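PDB 5UI9: oxidoreductase protein from Agrobacterium radiobacter, which probably oxidises or reduces a small hydroxy compound with NAD as cofactor, as a member of the Gfo/Idh/MocA family of dehydrogenases. Local coordinates for residues E125-K137 against L179-L191. Residues are numbered along the deposited sequence; the frame is centred on the assembly and turned at random.
Sequences ENFRWQTPIQAVK and LGIHTLDIARFIL. With NAD (nicotinamide-adenine-dinucleotide), chain C; 8A1 ((2S)-2,3-dihydroxy-2-methylpropanoic acid), chain D.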
# COMPACT_ATOMS: atom_id res chain seq x y z
N GLU A 125 1.25 20.82 13.69
CA GLU A 125 1.25 19.64 12.84
C GLU A 125 1.92 20.04 11.52
O GLU A 125 1.26 20.56 10.61
CB GLU A 125 -0.20 19.17 12.66
CG GLU A 125 -0.38 17.97 11.75
CD GLU A 125 0.64 16.87 12.00
OE1 GLU A 125 0.61 16.25 13.08
OE2 GLU A 125 1.49 16.66 11.10
N ASN A 126 3.23 19.80 11.43
CA ASN A 126 4.08 20.45 10.42
C ASN A 126 4.37 19.64 9.14
O ASN A 126 4.93 20.17 8.19
CB ASN A 126 5.39 21.02 11.05
CG ASN A 126 6.25 19.97 11.74
OD1 ASN A 126 6.28 18.80 11.37
ND2 ASN A 126 6.99 20.41 12.76
N PHE A 127 3.95 18.37 9.10
CA PHE A 127 4.24 17.50 7.94
C PHE A 127 3.54 17.98 6.68
O PHE A 127 4.17 18.06 5.63
CB PHE A 127 3.93 16.03 8.23
CG PHE A 127 5.10 15.26 8.77
CD1 PHE A 127 5.78 15.71 9.89
CD2 PHE A 127 5.52 14.08 8.16
CE1 PHE A 127 6.86 15.00 10.39
CE2 PHE A 127 6.59 13.36 8.66
CZ PHE A 127 7.27 13.82 9.77
N ARG A 128 2.26 18.36 6.78
CA ARG A 128 1.54 18.95 5.64
C ARG A 128 2.16 20.27 5.14
O ARG A 128 1.90 20.68 4.00
CB ARG A 128 0.06 19.15 5.96
CG ARG A 128 -0.24 20.26 6.98
CD ARG A 128 -1.68 20.74 6.87
NE ARG A 128 -2.62 19.75 7.38
CZ ARG A 128 -3.94 19.92 7.46
NH1 ARG A 128 -4.50 21.06 7.07
NH2 ARG A 128 -4.70 18.96 7.95
N TRP A 129 2.94 20.94 5.99
CA TRP A 129 3.66 22.16 5.62
C TRP A 129 5.04 21.95 4.98
O TRP A 129 5.71 22.92 4.63
CB TRP A 129 3.77 23.10 6.85
CG TRP A 129 2.48 23.73 7.19
CD1 TRP A 129 1.59 23.35 8.16
CD2 TRP A 129 1.89 24.86 6.52
NE1 TRP A 129 0.50 24.18 8.15
CE2 TRP A 129 0.65 25.11 7.15
CE3 TRP A 129 2.29 25.67 5.45
CZ2 TRP A 129 -0.19 26.15 6.75
CZ3 TRP A 129 1.45 26.71 5.05
CH2 TRP A 129 0.22 26.94 5.70
N GLN A 130 5.45 20.69 4.80
CA GLN A 130 6.67 20.36 4.05
C GLN A 130 6.47 20.72 2.58
O GLN A 130 5.40 20.48 2.01
CB GLN A 130 7.01 18.87 4.17
CG GLN A 130 7.42 18.39 5.56
CD GLN A 130 7.48 16.87 5.69
OE1 GLN A 130 7.64 16.33 6.80
NE2 GLN A 130 7.34 16.16 4.56
N THR A 131 7.51 21.27 1.95
CA THR A 131 7.46 21.65 0.53
C THR A 131 6.94 20.54 -0.41
O THR A 131 6.05 20.81 -1.21
CB THR A 131 8.83 22.18 0.07
OG1 THR A 131 9.19 23.31 0.88
CG2 THR A 131 8.82 22.60 -1.41
N PRO A 132 7.47 19.31 -0.31
CA PRO A 132 6.95 18.26 -1.22
C PRO A 132 5.46 17.93 -1.03
O PRO A 132 4.78 17.62 -2.02
CB PRO A 132 7.82 17.04 -0.89
CG PRO A 132 8.43 17.33 0.44
CD PRO A 132 8.62 18.82 0.46
N ILE A 133 4.96 18.02 0.20
CA ILE A 133 3.55 17.75 0.47
C ILE A 133 2.66 18.89 -0.06
O ILE A 133 1.57 18.65 -0.58
CB ILE A 133 3.25 17.55 1.98
CG1 ILE A 133 4.22 16.53 2.62
CG2 ILE A 133 1.80 17.14 2.20
CD1 ILE A 133 4.36 15.23 1.90
N GLN A 134 3.13 20.12 0.10
CA GLN A 134 2.48 21.30 -0.47
C GLN A 134 2.41 21.21 -1.98
O GLN A 134 1.39 21.57 -2.57
CB GLN A 134 3.23 22.57 -0.06
CG GLN A 134 3.12 22.91 1.42
CD GLN A 134 1.78 23.54 1.78
OE1 GLN A 134 1.41 24.56 1.20
NE2 GLN A 134 1.07 22.94 2.73
N ALA A 135 3.47 20.70 -2.60
CA ALA A 135 3.50 20.52 -4.06
C ALA A 135 2.48 19.48 -4.53
O ALA A 135 1.79 19.71 -5.53
CB ALA A 135 4.90 20.16 -4.52
N VAL A 136 2.37 18.36 -3.83
CA VAL A 136 1.35 17.34 -4.13
C VAL A 136 -0.06 17.95 -4.06
O VAL A 136 -0.87 17.75 -4.96
CB VAL A 136 1.47 16.10 -3.20
CG1 VAL A 136 0.26 15.17 -3.34
CG2 VAL A 136 2.75 15.34 -3.49
N LYS A 137 -0.33 18.71 -3.00
CA LYS A 137 -1.61 19.40 -2.85
C LYS A 137 -1.88 20.37 -4.01
O LYS A 137 -2.96 20.35 -4.59
CB LYS A 137 -1.66 20.14 -1.51
CG LYS A 137 -2.96 20.87 -1.21
CD LYS A 137 -4.16 19.94 -1.22
CE LYS A 137 -5.34 20.54 -0.48
NZ LYS A 137 -6.53 19.67 -0.62
N LEU A 179 4.05 9.17 14.77
CA LEU A 179 4.40 9.40 13.37
C LEU A 179 3.20 9.25 12.44
O LEU A 179 2.99 10.11 11.57
CB LEU A 179 5.54 8.44 12.99
CG LEU A 179 6.10 8.40 11.57
CD1 LEU A 179 5.24 7.55 10.65
CD2 LEU A 179 6.33 9.80 11.00
N GLY A 180 2.43 8.18 12.61
CA GLY A 180 1.19 7.95 11.87
C GLY A 180 0.24 9.13 11.94
O GLY A 180 -0.48 9.42 10.98
N ILE A 181 0.23 9.81 13.09
CA ILE A 181 -0.51 11.05 13.27
C ILE A 181 -0.22 12.06 12.15
O ILE A 181 -1.13 12.71 11.64
CB ILE A 181 -0.26 11.62 14.68
CG1 ILE A 181 -1.32 12.65 15.07
CG2 ILE A 181 1.15 12.20 14.82
CD1 ILE A 181 -1.41 12.84 16.57
N HIS A 182 1.05 12.17 11.74
CA HIS A 182 1.44 13.00 10.60
C HIS A 182 0.92 12.44 9.29
O HIS A 182 0.36 13.18 8.47
CB HIS A 182 2.96 13.11 10.46
CG HIS A 182 3.66 13.78 11.61
ND1 HIS A 182 3.39 15.07 12.00
CD2 HIS A 182 4.67 13.35 12.40
CE1 HIS A 182 4.18 15.40 13.00
NE2 HIS A 182 4.96 14.37 13.27
N THR A 183 1.17 11.15 9.05
CA THR A 183 0.84 10.53 7.77
C THR A 183 -0.67 10.53 7.52
O THR A 183 -1.13 10.73 6.39
CB THR A 183 1.37 9.08 7.70
OG1 THR A 183 2.61 8.98 8.39
CG2 THR A 183 1.57 8.66 6.26
N LEU A 184 -1.44 10.27 8.58
CA LEU A 184 -2.90 10.37 8.55
C LEU A 184 -3.39 11.79 8.29
O LEU A 184 -4.39 11.99 7.59
CB LEU A 184 -3.49 9.85 9.87
CG LEU A 184 -3.35 8.34 10.10
CD1 LEU A 184 -3.60 8.00 11.56
CD2 LEU A 184 -4.28 7.56 9.18
N ASP A 185 -2.69 12.77 8.85
CA ASP A 185 -3.00 14.18 8.59
C ASP A 185 -2.77 14.51 7.12
O ASP A 185 -3.57 15.23 6.52
CB ASP A 185 -2.16 15.12 9.46
CG ASP A 185 -2.65 16.56 9.38
OD1 ASP A 185 -3.70 16.86 9.98
OD2 ASP A 185 -2.01 17.38 8.67
N ILE A 186 -1.68 13.99 6.56
CA ILE A 186 -1.39 14.20 5.13
C ILE A 186 -2.49 13.56 4.28
O ILE A 186 -2.97 14.18 3.34
CB ILE A 186 0.01 13.68 4.72
CG1 ILE A 186 1.11 14.51 5.39
CG2 ILE A 186 0.18 13.74 3.20
CD1 ILE A 186 2.50 13.91 5.34
N ALA A 187 -2.91 12.35 4.63
CA ALA A 187 -3.99 11.67 3.89
C ALA A 187 -5.26 12.53 3.85
O ALA A 187 -5.87 12.68 2.80
CB ALA A 187 -4.28 10.31 4.50
N ARG A 188 -5.62 13.13 4.99
CA ARG A 188 -6.75 14.07 5.07
C ARG A 188 -6.54 15.33 4.25
O ARG A 188 -7.43 15.76 3.51
CB ARG A 188 -6.98 14.53 6.51
CG ARG A 188 -7.68 13.52 7.40
CD ARG A 188 -8.07 14.16 8.72
NE ARG A 188 -8.92 15.34 8.52
CZ ARG A 188 -8.62 16.61 8.85
NH1 ARG A 188 -7.49 16.94 9.47
NH2 ARG A 188 -9.50 17.56 8.56
N PHE A 189 -5.36 15.92 4.41
CA PHE A 189 -4.97 17.14 3.69
C PHE A 189 -5.10 16.97 2.18
O PHE A 189 -5.62 17.84 1.50
CB PHE A 189 -3.53 17.50 4.09
CG PHE A 189 -3.00 18.75 3.45
CD1 PHE A 189 -3.66 19.97 3.61
CD2 PHE A 189 -1.82 18.72 2.72
CE1 PHE A 189 -3.15 21.13 3.04
CE2 PHE A 189 -1.30 19.87 2.14
CZ PHE A 189 -1.97 21.09 2.31
N ILE A 190 -4.65 15.82 1.66
CA ILE A 190 -4.68 15.54 0.23
C ILE A 190 -6.04 15.03 -0.27
O ILE A 190 -6.54 15.54 -1.27
CB ILE A 190 -3.56 14.53 -0.16
CG1 ILE A 190 -2.17 15.06 0.23
CG2 ILE A 190 -3.60 14.21 -1.65
CD1 ILE A 190 -1.89 16.50 -0.18
N LEU A 191 -6.61 14.03 0.39
CA LEU A 191 -7.84 13.36 -0.10
C LEU A 191 -9.10 13.61 0.72
O LEU A 191 -10.14 12.98 0.47
CB LEU A 191 -7.59 11.85 -0.22
CG LEU A 191 -6.50 11.41 -1.20
CD1 LEU A 191 -6.35 9.90 -1.15
CD2 LEU A 191 -6.80 11.87 -2.61
PA NAD C . 11.59 16.41 25.29
O1A NAD C . 11.32 15.48 26.45
O2A NAD C . 12.96 16.46 24.67
O5B NAD C . 11.18 17.89 25.72
C5B NAD C . 10.08 18.18 26.57
C4B NAD C . 10.52 19.28 27.52
O4B NAD C . 9.37 19.80 28.18
C3B NAD C . 11.47 18.78 28.60
O3B NAD C . 12.62 19.63 28.65
C2B NAD C . 10.66 18.83 29.89
O2B NAD C . 11.48 19.19 31.01
C1B NAD C . 9.62 19.89 29.59
N9A NAD C . 8.31 19.79 30.27
C8A NAD C . 7.50 18.71 30.35
N7A NAD C . 6.37 19.03 31.02
C5A NAD C . 6.43 20.33 31.37
C6A NAD C . 5.59 21.31 32.09
N6A NAD C . 4.39 20.96 32.60
N1A NAD C . 6.05 22.58 32.22
C2A NAD C . 7.24 22.97 31.72
N3A NAD C . 8.06 22.12 31.06
C4A NAD C . 7.72 20.82 30.85
O3 NAD C . 10.50 16.10 24.15
PN NAD C . 10.73 16.42 22.58
O1N NAD C . 11.47 15.29 21.92
O2N NAD C . 11.25 17.83 22.43
O5D NAD C . 9.21 16.33 22.09
C5D NAD C . 8.24 17.24 22.60
C4D NAD C . 7.00 17.15 21.74
O4D NAD C . 7.36 17.52 20.40
C3D NAD C . 6.43 15.75 21.70
O3D NAD C . 5.01 15.79 21.91
C2D NAD C . 6.76 15.23 20.31
O2D NAD C . 5.75 14.38 19.76
C1D NAD C . 6.89 16.52 19.49
N1N NAD C . 7.77 16.45 18.31
C2N NAD C . 7.29 16.98 17.17
C3N NAD C . 8.02 16.98 15.99
C7N NAD C . 7.41 17.60 14.76
O7N NAD C . 6.67 18.57 14.89
N7N NAD C . 7.66 17.09 13.56
C4N NAD C . 9.29 16.40 16.00
C5N NAD C . 9.78 15.85 17.18
C6N NAD C . 9.00 15.89 18.34
OXT 8A1 D . 8.65 14.42 13.48
C 8A1 D . 8.11 13.79 14.42
O 8A1 D . 7.02 14.14 14.92
CA 8A1 D . 8.78 12.56 14.96
CB 8A1 D . 8.17 11.37 14.22
O1 8A1 D . 8.86 10.15 14.51
O2 8A1 D . 8.54 12.45 16.37
C3 8A1 D . 10.30 12.65 14.76
O HOH W 1 0.65 17.01 8.64
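Phe127 and His182 approach to 5.9 Å between CA atoms where the turn before helix 131-137 meets helix 179-191; the two helix axes run 28° from parallel, 10.1 Å apart at closest. In this Gfo/Idh/MocA fold the turn follows the last strand of the Rossmann sheet, and Asn126, Phe127 and His182 line the nicotinamide end of the pocket, Asn126 OD1 accepting a hydrogen bond from NAD N7N. The Phe127 and His182 rings form an offset stack, planes 11° apart. At the edge of the imidazole, ND1 donates to the syn lone pair of Glu125 OE2 (2.6 Å, 173°), while NE2 donates to 8A1 O at 2.6 Å, which should hold the ring against rotation. A water donates to Glu125 OE2 and Asp185 OD2 and accepts from Arg128 N. Arg128 forms a side-on salt bridge with Asp185, NE bonding OD2 at 2.8 Å and NH2 bonding OD1 at 3.1 Å; Thr322 also bonds OD1. The Phe189 ring is sandwiched between Arg128 CB and the Lys137 chain, with Ile133 CG2 at its edge. Lys137, CG anti to the backbone N, bends at chi2 and passes over that face until NZ reaches Phe189 O at 2.9 Å, nearly in line with the C=O bond.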